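Local structure of telomerase reverse transcriptase (Takifugu rubripes, 4LMO) at residues R36-R41 / L53-L58; R84-S89 / L130-P135; A150-F155 / G211-L216; W171-N176 / Q199-F204. The protein elongates telomeres as the catalytic subunit of telomerase, copying a template within the enzyme's RNA, which its RNA-binding domain, the part described here, helps to hold. One frame throughout, in Å; residues are numbered along the deposited sequence.

Contact 1: R36-R41 / L53-L58; sequences RKIQGR and LYLNGL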
# COMPACT_ATOMS: atom_id res chain seq x y z
N ARG A 36 4.92 11.90 -16.37
CA ARG A 36 6.27 11.72 -15.85
C ARG A 36 6.30 10.86 -14.59
O ARG A 36 5.32 10.79 -13.84
CB ARG A 36 6.96 13.07 -15.60
CG ARG A 36 6.35 13.91 -14.49
CD ARG A 36 7.29 15.06 -14.12
NE ARG A 36 6.78 15.87 -13.02
CZ ARG A 36 7.01 15.62 -11.73
NH1 ARG A 36 7.72 14.57 -11.36
NH2 ARG A 36 6.51 16.43 -10.81
N LYS A 37 7.44 10.20 -14.37
CA LYS A 37 7.70 9.40 -13.17
C LYS A 37 7.58 10.29 -11.94
O LYS A 37 7.88 11.49 -12.01
CB LYS A 37 9.12 8.84 -13.25
CG LYS A 37 9.30 7.43 -12.71
CD LYS A 37 9.42 6.41 -13.83
CE LYS A 37 9.97 5.09 -13.31
NZ LYS A 37 10.42 4.19 -14.41
N ILE A 38 7.14 9.73 -10.81
CA ILE A 38 7.01 10.53 -9.58
C ILE A 38 8.28 10.52 -8.72
O ILE A 38 8.94 9.49 -8.58
CB ILE A 38 5.75 10.19 -8.75
CG1 ILE A 38 5.89 8.85 -8.01
CG2 ILE A 38 4.51 10.22 -9.63
CD1 ILE A 38 5.01 8.74 -6.78
N GLN A 39 8.59 11.68 -8.15
CA GLN A 39 9.79 11.85 -7.33
C GLN A 39 9.42 12.06 -5.86
O GLN A 39 8.24 12.18 -5.53
CB GLN A 39 10.64 13.02 -7.85
CG GLN A 39 11.01 12.94 -9.33
CD GLN A 39 11.84 11.72 -9.69
OE1 GLN A 39 12.61 11.20 -8.87
NE2 GLN A 39 11.69 11.25 -10.92
N GLY A 40 10.43 12.09 -4.99
CA GLY A 40 10.22 12.24 -3.55
C GLY A 40 9.34 13.42 -3.17
O GLY A 40 8.46 13.30 -2.33
N ARG A 41 9.59 14.55 -3.82
CA ARG A 41 8.81 15.77 -3.64
C ARG A 41 7.33 15.56 -4.01
O ARG A 41 6.44 16.06 -3.31
CB ARG A 41 9.46 16.90 -4.47
CG ARG A 41 8.55 18.03 -4.93
CD ARG A 41 9.15 18.71 -6.16
NE ARG A 41 8.83 17.99 -7.40
CZ ARG A 41 9.61 17.09 -7.99
NH1 ARG A 41 9.21 16.51 -9.12
NH2 ARG A 41 10.80 16.76 -7.48
N LEU A 53 -4.84 13.24 -5.75
CA LEU A 53 -5.25 14.02 -6.93
C LEU A 53 -4.17 14.99 -7.41
O LEU A 53 -4.30 15.60 -8.48
CB LEU A 53 -6.57 14.75 -6.68
CG LEU A 53 -7.81 13.85 -6.47
CD1 LEU A 53 -9.00 14.67 -5.98
CD2 LEU A 53 -8.16 13.08 -7.73
N TYR A 54 -3.11 15.13 -6.62
CA TYR A 54 -1.92 15.86 -7.03
C TYR A 54 -1.37 15.30 -8.34
O TYR A 54 -0.85 16.04 -9.17
CB TYR A 54 -0.85 15.80 -5.92
CG TYR A 54 0.50 16.33 -6.33
CD1 TYR A 54 0.76 17.70 -6.35
CD2 TYR A 54 1.52 15.46 -6.71
CE1 TYR A 54 2.00 18.19 -6.73
CE2 TYR A 54 2.76 15.94 -7.10
CZ TYR A 54 2.99 17.30 -7.10
OH TYR A 54 4.23 17.77 -7.49
N LEU A 55 -1.51 13.98 -8.52
CA LEU A 55 -1.10 13.30 -9.75
C LEU A 55 -1.92 13.74 -10.97
O LEU A 55 -1.47 13.60 -12.11
CB LEU A 55 -1.20 11.78 -9.58
CG LEU A 55 -0.22 11.11 -8.60
CD1 LEU A 55 -0.57 9.65 -8.36
CD2 LEU A 55 1.21 11.24 -9.10
N ASN A 56 -3.11 14.28 -10.71
CA ASN A 56 -4.02 14.70 -11.77
C ASN A 56 -4.06 16.22 -11.98
O ASN A 56 -4.85 16.72 -12.79
CB ASN A 56 -5.42 14.15 -11.51
CG ASN A 56 -5.45 12.63 -11.54
OD1 ASN A 56 -5.27 12.02 -12.60
ND2 ASN A 56 -5.68 12.02 -10.39
N GLY A 57 -3.21 16.93 -11.25
CA GLY A 57 -3.05 18.37 -11.43
C GLY A 57 -3.55 19.24 -10.30
O GLY A 57 -3.50 20.47 -10.41
N LEU A 58 -4.05 18.64 -9.23
CA LEU A 58 -4.57 19.41 -8.10
C LEU A 58 -3.45 20.16 -7.39
O LEU A 58 -2.41 19.59 -7.04
CB LEU A 58 -5.32 18.51 -7.11
CG LEU A 58 -6.11 19.19 -5.98
CD1 LEU A 58 -7.27 20.03 -6.51
CD2 LEU A 58 -6.61 18.15 -5.00
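Ile38 and Leu55 meet methyl to methyl, CG2 of Ile38 lying 3.5 Å from CD2 of Leu55, with the two side chains crossing at about a right angle. The isoleucine turns this branch outward because CG2 stands opposite the carbonyl carbon while CG1 is lodged between the backbone N and the carbonyl carbon (chi1 74°). Leu55 reaches across from a short 3-10 turn, its CB pointing past the 36-41 segment and only the far end of the chain bending in. Behind the pair, Ile38 rests on Leu80 of helix 73-85, and Leu55 leans on Ile46 of helix 40-48 and on Leu24, so the touching methyls belong to a larger apolar seam.

Beside this seam the phenol of Tyr54 points at the guanidinium of Arg36. Its OH lies at the edge of that group, near its plane, 4.2 Å from NH2, too far for a hydrogen bond. Both are instead held by Asp42 at the start of helix 40-48: one carboxylate oxygen forms a salt bridge with Arg36 NH1, the other a hydrogen bond with the Tyr54 hydroxyl. Arg36 NH1 also makes a weak bond, 3.2 Å long, to its neighbour's carbonyl, Lys37 O. Lys29, on the strand paired with that of Arg36, adds a cation-pi contact to the Tyr54 ring.

Segment 36-41 leads into helix 40-48 and 53-58 follows its end; their closest contact is apolar, with no hydrogen bond crossing directly. Polar cohesion comes through the shared carboxylate, which probably offsets part of the positive charge gathered here by Arg36, Arg41 and Lys29.

Contact 2: R84-S89 / L130-P135; sequences RRCPYS and LLAVIP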
# COMPACT_ATOMS: atom_id res chain seq x y z
N ARG A 84 10.85 0.95 -6.45
CA ARG A 84 11.13 0.62 -7.85
C ARG A 84 12.08 -0.57 -7.99
O ARG A 84 12.11 -1.22 -9.04
CB ARG A 84 11.66 1.85 -8.60
CG ARG A 84 10.62 2.93 -8.78
CD ARG A 84 11.10 4.07 -9.67
NE ARG A 84 10.08 5.11 -9.77
CZ ARG A 84 10.14 6.30 -9.19
NH1 ARG A 84 11.19 6.65 -8.46
NH2 ARG A 84 9.14 7.16 -9.35
N ARG A 85 12.84 -0.84 -6.94
CA ARG A 85 13.76 -1.98 -6.89
C ARG A 85 13.16 -3.20 -6.19
O ARG A 85 13.73 -4.29 -6.23
CB ARG A 85 15.08 -1.59 -6.22
CG ARG A 85 15.98 -0.69 -7.06
CD ARG A 85 17.40 -0.64 -6.51
NE ARG A 85 17.58 0.37 -5.47
CZ ARG A 85 17.51 0.13 -4.16
NH1 ARG A 85 17.27 -1.09 -3.70
NH2 ARG A 85 17.69 1.12 -3.30
N CYS A 86 12.00 -3.01 -5.55
CA CYS A 86 11.33 -4.08 -4.81
C CYS A 86 10.83 -5.19 -5.73
O CYS A 86 10.18 -4.92 -6.74
CB CYS A 86 10.17 -3.50 -3.99
SG CYS A 86 9.46 -4.65 -2.78
N PRO A 87 11.15 -6.46 -5.39
CA PRO A 87 10.77 -7.60 -6.22
C PRO A 87 9.43 -8.19 -5.80
O PRO A 87 9.37 -9.31 -5.29
CB PRO A 87 11.91 -8.59 -5.97
CG PRO A 87 12.40 -8.27 -4.59
CD PRO A 87 11.91 -6.89 -4.20
N TYR A 88 8.35 -7.43 -6.04
CA TYR A 88 7.02 -7.79 -5.55
C TYR A 88 6.56 -9.21 -5.91
O TYR A 88 5.94 -9.88 -5.08
CB TYR A 88 5.98 -6.77 -6.01
CG TYR A 88 6.12 -5.43 -5.34
CD1 TYR A 88 6.72 -4.35 -5.99
CD2 TYR A 88 5.66 -5.23 -4.03
CE1 TYR A 88 6.84 -3.12 -5.37
CE2 TYR A 88 5.79 -4.01 -3.40
CZ TYR A 88 6.38 -2.96 -4.07
OH TYR A 88 6.50 -1.74 -3.44
N SER A 89 6.87 -9.65 -7.12
CA SER A 89 6.54 -11.00 -7.57
C SER A 89 7.26 -12.05 -6.74
O SER A 89 6.63 -13.02 -6.30
CB SER A 89 6.86 -11.17 -9.06
OG SER A 89 6.00 -10.37 -9.85
N LEU A 130 6.80 -3.71 3.53
CA LEU A 130 7.10 -2.60 4.43
C LEU A 130 8.59 -2.52 4.77
O LEU A 130 9.16 -1.44 4.83
CB LEU A 130 6.26 -2.68 5.71
CG LEU A 130 4.76 -2.37 5.61
CD1 LEU A 130 4.01 -2.98 6.78
CD2 LEU A 130 4.50 -0.87 5.51
N LEU A 131 9.20 -3.69 4.98
CA LEU A 131 10.63 -3.78 5.30
C LEU A 131 11.53 -3.43 4.12
O LEU A 131 12.60 -2.85 4.31
CB LEU A 131 10.97 -5.18 5.83
CG LEU A 131 10.57 -5.54 7.27
CD1 LEU A 131 10.79 -7.02 7.52
CD2 LEU A 131 11.34 -4.70 8.29
N ALA A 132 11.11 -3.79 2.91
CA ALA A 132 11.92 -3.57 1.71
C ALA A 132 11.80 -2.14 1.16
O ALA A 132 12.73 -1.65 0.51
CB ALA A 132 11.56 -4.58 0.63
N VAL A 133 10.68 -1.49 1.43
CA VAL A 133 10.38 -0.18 0.83
C VAL A 133 10.56 1.00 1.79
O VAL A 133 11.17 2.00 1.43
CB VAL A 133 8.98 -0.17 0.16
CG1 VAL A 133 8.65 1.20 -0.41
CG2 VAL A 133 8.90 -1.22 -0.94
N ILE A 134 10.03 0.88 3.01
CA ILE A 134 10.04 2.01 3.95
C ILE A 134 11.40 2.16 4.63
O ILE A 134 11.82 1.28 5.38
CB ILE A 134 8.92 1.89 5.02
CG1 ILE A 134 7.56 1.54 4.38
CG2 ILE A 134 8.84 3.16 5.86
CD1 ILE A 134 7.10 2.46 3.26
N PRO A 135 12.10 3.29 4.37
CA PRO A 135 13.38 3.54 5.03
C PRO A 135 13.23 3.53 6.55
O PRO A 135 12.28 4.10 7.08
CB PRO A 135 13.77 4.94 4.53
CG PRO A 135 13.03 5.11 3.25
CD PRO A 135 11.73 4.40 3.47
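The Tyr88 ring carries the sulfur of Cys86 on one face, SG standing 3.7 Å above the plane and over the ring centre. Val133 of the facing segment approaches at the hydroxyl end: its CG2 methyl comes within 3.5 Å of Tyr88 OH, the two side chains crossing at about a right angle and the methyl lying oblique to the ring. Farther round, the ring meets Leu216 of helix 191-220 and Met20.

Cys86 is the second link across the contact. With SG swung opposite its backbone N (chi1 -169°), the sulfur is directed at the end of helix 119-133, where it touches two residues at once, Val133 CG2 at 3.9 Å and Ala132 CB at 4.0 Å. One valine methyl therefore touches both the sulfur and the phenol oxygen, and its own chain is backed by Leu79 and Phe212.

The backbone explains how Cys86 and Tyr88 come together. Helix 73-85 ends just before Cys86, Pro87 centres an inverse gamma turn, and helix 88-93 starts after it; this abrupt bend folds the cysteine over the tyrosine. The other segment is the last turn of helix 119-133, closed by the bond from Ile134 N to Leu130 O at 3.1 Å.

No hydrogen bond joins the two segments. The phenol oxygen has its polar partner in His83 ND1, near the end of the preceding helix 73-85, which fixes the ring's outer end. Dispersion between sulfur, methyl and ring thus makes the contact, while the hydroxyl lies against a methyl and keeps its bond to His83.

Contact 3: A150-F155 / G211-L216; sequences ARVRFF and GFVVGL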
# COMPACT_ATOMS: atom_id res chain seq x y z
N ALA A 150 2.22 -4.76 14.27
CA ALA A 150 1.16 -5.42 15.04
C ALA A 150 -0.21 -4.83 14.71
O ALA A 150 -1.22 -5.55 14.74
CB ALA A 150 1.44 -5.30 16.53
N ARG A 151 -0.25 -3.54 14.40
CA ARG A 151 -1.49 -2.86 14.03
C ARG A 151 -1.99 -3.32 12.67
O ARG A 151 -3.19 -3.46 12.46
CB ARG A 151 -1.31 -1.34 14.03
CG ARG A 151 -0.91 -0.75 15.38
CD ARG A 151 -2.08 -0.69 16.34
NE ARG A 151 -1.67 -0.80 17.74
CZ ARG A 151 -1.06 0.16 18.43
NH1 ARG A 151 -0.76 1.33 17.87
NH2 ARG A 151 -0.75 -0.05 19.70
N VAL A 152 -1.05 -3.55 11.75
CA VAL A 152 -1.36 -4.07 10.43
C VAL A 152 -1.87 -5.52 10.52
O VAL A 152 -2.85 -5.88 9.88
CB VAL A 152 -0.14 -3.95 9.49
CG1 VAL A 152 -0.39 -4.63 8.15
CG2 VAL A 152 0.22 -2.48 9.28
N ARG A 153 -1.20 -6.32 11.35
CA ARG A 153 -1.60 -7.71 11.59
C ARG A 153 -3.05 -7.80 12.06
O ARG A 153 -3.84 -8.57 11.51
CB ARG A 153 -0.66 -8.39 12.60
CG ARG A 153 -1.07 -9.81 12.98
CD ARG A 153 -0.90 -10.77 11.82
NE ARG A 153 -1.59 -12.05 12.01
CZ ARG A 153 -2.69 -12.42 11.36
NH1 ARG A 153 -3.26 -11.60 10.48
NH2 ARG A 153 -3.23 -13.60 11.60
N PHE A 154 -3.37 -7.02 13.09
CA PHE A 154 -4.73 -6.95 13.61
C PHE A 154 -5.71 -6.49 12.53
O PHE A 154 -6.79 -7.06 12.38
CB PHE A 154 -4.80 -6.02 14.84
CG PHE A 154 -6.20 -5.78 15.34
CD1 PHE A 154 -6.82 -6.71 16.17
CD2 PHE A 154 -6.90 -4.64 14.97
CE1 PHE A 154 -8.11 -6.50 16.62
CE2 PHE A 154 -8.19 -4.42 15.42
CZ PHE A 154 -8.80 -5.35 16.25
N PHE A 155 -5.33 -5.45 11.80
CA PHE A 155 -6.15 -4.87 10.74
C PHE A 155 -6.50 -5.89 9.66
O PHE A 155 -7.66 -6.00 9.25
CB PHE A 155 -5.45 -3.65 10.14
CG PHE A 155 -6.21 -2.98 9.04
CD1 PHE A 155 -7.30 -2.15 9.32
CD2 PHE A 155 -5.84 -3.15 7.71
CE1 PHE A 155 -8.00 -1.53 8.30
CE2 PHE A 155 -6.53 -2.53 6.69
CZ PHE A 155 -7.61 -1.71 6.98
N GLY A 211 -3.06 3.96 1.94
CA GLY A 211 -2.45 4.09 0.63
C GLY A 211 -1.56 2.92 0.28
O GLY A 211 -1.77 2.25 -0.73
N PHE A 212 -0.57 2.66 1.14
CA PHE A 212 0.43 1.64 0.85
C PHE A 212 -0.09 0.22 1.06
O PHE A 212 -0.23 -0.54 0.10
CB PHE A 212 1.73 1.90 1.63
CG PHE A 212 2.90 1.08 1.16
CD1 PHE A 212 3.59 1.43 0.01
CD2 PHE A 212 3.30 -0.05 1.86
CE1 PHE A 212 4.67 0.67 -0.44
CE2 PHE A 212 4.38 -0.81 1.42
CZ PHE A 212 5.06 -0.45 0.27
N VAL A 213 -0.39 -0.13 2.31
CA VAL A 213 -0.79 -1.50 2.66
C VAL A 213 -2.04 -1.96 1.91
O VAL A 213 -2.02 -2.99 1.23
CB VAL A 213 -0.94 -1.68 4.19
CG1 VAL A 213 -1.67 -2.98 4.53
CG2 VAL A 213 0.43 -1.64 4.85
N VAL A 214 -3.12 -1.19 2.02
CA VAL A 214 -4.37 -1.50 1.32
C VAL A 214 -4.20 -1.48 -0.20
O VAL A 214 -4.81 -2.29 -0.91
CB VAL A 214 -5.52 -0.57 1.78
CG1 VAL A 214 -6.72 -0.65 0.85
CG2 VAL A 214 -5.93 -0.93 3.21
N GLY A 215 -3.35 -0.58 -0.69
CA GLY A 215 -2.99 -0.52 -2.11
C GLY A 215 -2.44 -1.84 -2.62
O GLY A 215 -2.87 -2.34 -3.66
N LEU A 216 -1.51 -2.42 -1.86
CA LEU A 216 -0.91 -3.70 -2.21
C LEU A 216 -1.95 -4.82 -2.22
O LEU A 216 -1.97 -5.65 -3.14
CB LEU A 216 0.21 -4.04 -1.23
CG LEU A 216 1.40 -3.07 -1.20
CD1 LEU A 216 2.30 -3.35 -0.01
CD2 LEU A 216 2.18 -3.12 -2.51
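Val152 and Val213 face each other tip to tip, CG1 to CG1 at 4.2 Å, where segments 150-155 and 211-216 come nearest, CA of Val152 lying 8.2 Å from CA of Val213. In both valines CG1 is the branch lying opposite the backbone N (chi1 174° in Val152, 167° in Val213), and in both it is the one presented to the partner helix. This is the enclosed part of the contact: Val126 of helix 119-133 touches both valines, and Leu209, one turn earlier on helix 191-220, packs on Val152.

One turn along, Phe155 reaches across to Val214. The ring crosses the valine at about a right angle, and its CE2 atom lies 3.9 Å from the CG2 methyl, oblique to the ring plane. Leu209, Leu164 and Phe161 also pack on the phenylalanine, the ring planes of Phe155 and Phe161 standing at about 80°.

Three helices, 119-133, 142-158 and 191-220, thus meet around Val126, Val152 and Val213 in the largely helical RNA-binding domain of TERT. The longest of them, 191-220, widens here into a pi-type turn at 211-213, and the following bond, Gly215 N to Gly211 O, is weak at 3.2 Å.

The contact is more open to solvent toward Val214, although the atoms meet no less closely there; this valine is only partly buried and directs its CB past the opposing helix, in contrast to the inward-pointing Val213. The other side of helix 142-158 is more exposed, at Ala150 and Phe154, and carries Arg151, which bonds to the carbonyl of Trp171.

Contact 4: W171-N176 / Q199-F204; sequences WKIKVN and QILGQF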
# COMPACT_ATOMS: atom_id res chain seq x y z
N TRP A 171 -1.66 4.68 18.80
CA TRP A 171 -1.63 4.41 20.24
C TRP A 171 -0.31 3.87 20.71
O TRP A 171 0.14 2.82 20.26
CB TRP A 171 -2.78 3.49 20.65
CG TRP A 171 -2.95 3.37 22.14
CD1 TRP A 171 -2.90 4.39 23.09
CD2 TRP A 171 -3.22 2.15 22.92
NE1 TRP A 171 -3.11 3.90 24.36
CE2 TRP A 171 -3.31 2.56 24.33
CE3 TRP A 171 -3.40 0.80 22.60
CZ2 TRP A 171 -3.56 1.66 25.35
CZ3 TRP A 171 -3.65 -0.10 23.64
CH2 TRP A 171 -3.73 0.32 24.98
N LYS A 172 0.30 4.62 21.63
CA LYS A 172 1.61 4.29 22.23
C LYS A 172 2.79 4.43 21.27
O LYS A 172 3.91 4.05 21.62
CB LYS A 172 1.60 2.90 22.89
CG LYS A 172 0.85 2.84 24.21
CD LYS A 172 0.90 1.44 24.81
CE LYS A 172 0.03 0.46 24.04
NZ LYS A 172 0.02 -0.89 24.67
N ILE A 173 2.55 4.97 20.08
CA ILE A 173 3.64 5.36 19.18
C ILE A 173 4.36 6.54 19.81
O ILE A 173 3.73 7.49 20.28
CB ILE A 173 3.13 5.72 17.76
CG1 ILE A 173 2.59 4.48 17.04
CG2 ILE A 173 4.21 6.42 16.94
CD1 ILE A 173 3.63 3.49 16.55
N LYS A 174 5.69 6.47 19.86
CA LYS A 174 6.50 7.55 20.38
C LYS A 174 6.81 8.54 19.26
O LYS A 174 7.71 8.31 18.45
CB LYS A 174 7.79 7.02 21.01
CG LYS A 174 7.59 6.15 22.25
CD LYS A 174 8.89 5.46 22.64
CE LYS A 174 8.68 4.46 23.77
NZ LYS A 174 8.66 5.11 25.11
N VAL A 175 6.05 9.63 19.22
CA VAL A 175 6.16 10.65 18.17
C VAL A 175 7.58 11.22 18.07
O VAL A 175 8.11 11.38 16.96
CB VAL A 175 5.13 11.79 18.39
CG1 VAL A 175 5.30 12.90 17.35
CG2 VAL A 175 3.71 11.24 18.35
N ASN A 176 8.19 11.49 19.22
CA ASN A 176 9.49 12.15 19.27
C ASN A 176 10.69 11.29 18.85
O ASN A 176 11.79 11.81 18.66
CB ASN A 176 9.72 12.81 20.64
CG ASN A 176 8.82 14.02 20.86
OD1 ASN A 176 8.36 14.66 19.91
ND2 ASN A 176 8.58 14.34 22.13
N GLN A 199 0.34 15.46 14.19
CA GLN A 199 -0.47 15.66 13.00
C GLN A 199 0.21 15.12 11.73
O GLN A 199 -0.42 14.40 10.95
CB GLN A 199 -0.80 17.16 12.85
CG GLN A 199 -1.67 17.52 11.66
CD GLN A 199 -1.93 19.02 11.57
OE1 GLN A 199 -2.50 19.62 12.49
NE2 GLN A 199 -1.51 19.63 10.47
N ILE A 200 1.48 15.47 11.55
CA ILE A 200 2.25 15.01 10.38
C ILE A 200 2.42 13.49 10.40
O ILE A 200 2.17 12.83 9.39
CB ILE A 200 3.63 15.70 10.28
CG1 ILE A 200 3.48 17.22 10.17
CG2 ILE A 200 4.40 15.19 9.07
CD1 ILE A 200 4.74 17.99 10.50
N LEU A 201 2.83 12.95 11.54
CA LEU A 201 3.02 11.51 11.69
C LEU A 201 1.72 10.74 11.50
O LEU A 201 1.72 9.63 10.96
CB LEU A 201 3.65 11.17 13.05
CG LEU A 201 4.01 9.70 13.31
CD1 LEU A 201 5.16 9.23 12.44
CD2 LEU A 201 4.33 9.49 14.78
N GLY A 202 0.61 11.32 11.95
CA GLY A 202 -0.71 10.77 11.71
C GLY A 202 -0.95 10.58 10.22
O GLY A 202 -1.27 9.48 9.77
N GLN A 203 -0.76 11.66 9.46
CA GLN A 203 -0.91 11.62 8.00
C GLN A 203 -0.10 10.50 7.36
O GLN A 203 -0.60 9.79 6.48
CB GLN A 203 -0.49 12.95 7.38
CG GLN A 203 -1.51 14.07 7.47
CD GLN A 203 -0.94 15.38 6.95
OE1 GLN A 203 0.02 15.92 7.50
NE2 GLN A 203 -1.53 15.89 5.87
N PHE A 204 1.15 10.35 7.79
CA PHE A 204 2.05 9.37 7.21
C PHE A 204 1.65 7.94 7.58
O PHE A 204 1.51 7.09 6.70
CB PHE A 204 3.51 9.65 7.61
CG PHE A 204 4.47 8.55 7.26
CD1 PHE A 204 4.86 8.33 5.94
CD2 PHE A 204 4.99 7.72 8.25
CE1 PHE A 204 5.74 7.31 5.62
CE2 PHE A 204 5.87 6.70 7.94
CZ PHE A 204 6.25 6.50 6.62
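An irregular chain runs past a regular helix here, nearest where Val175 and Leu201 bring their CA atoms to 7.3 Å. Residues 171-174 are largely extended apart from Lys172, which has a positive phi of 71°, and at Val175 the backbone tightens into a 3-10 turn. Residues 199-204 are an unbroken piece of helix 191-220, with bonds from Gln203 N to Gln199 O and from Phe204 N to Ile200 O.

Leu201 supplies the whole helical side of the contact. Its CG lies opposite the backbone N (chi1 -176°), extending the chain off the helix until the CD2 methyl reaches both partners. Ile173 brings CG2 to 3.8 Å from that methyl, and the two side chains cross obliquely. Val175 slides past Leu201 in the opposite direction, its CG2 at 4.0 Å from the same CD2 atom.

Segment 171-176 belongs to a region that probably interacts with the RNA template, as in related telomerases; in the fold it follows helix 166-169 and leads toward the long helix 191-220. Ile173 bridges two helices, since it also rests on Asn144 and Leu147 of helix 142-158.

Leu181 touches both Val175 and Leu201, and Met170 adds to the covering of the leucine. Polar bonds lie close by: Arg197 NH2 ties Asn176 OD1 to helix 191-220, while the bond from Lys182 NZ to Asn176 O lies within the loop.

How the contacts relate
Contact 3 lies deepest, its centre about 7 Å from that of the chain, and contact 2 follows at about 11 Å, partly buried. Contact 1, about 17 Å out, is nevertheless buried, whereas contact 4, at about 18 Å, is partly exposed. Contacts 3 and 4 share helix 191-220, contact 4 being nested in the loop that contact 3 closes, and Arg151 bonds to Trp171 O between them. Phe212 and Leu216 join contact 3 to contact 2 by apolar packing, whereas contact 1 meets contact 2 through a probable hydrogen bond from Arg84 to Ile38 O. No hydrogen bond crosses directly in any of the four; the closest pairs are mainly apolar, and contact 2 alone brings in sulfur.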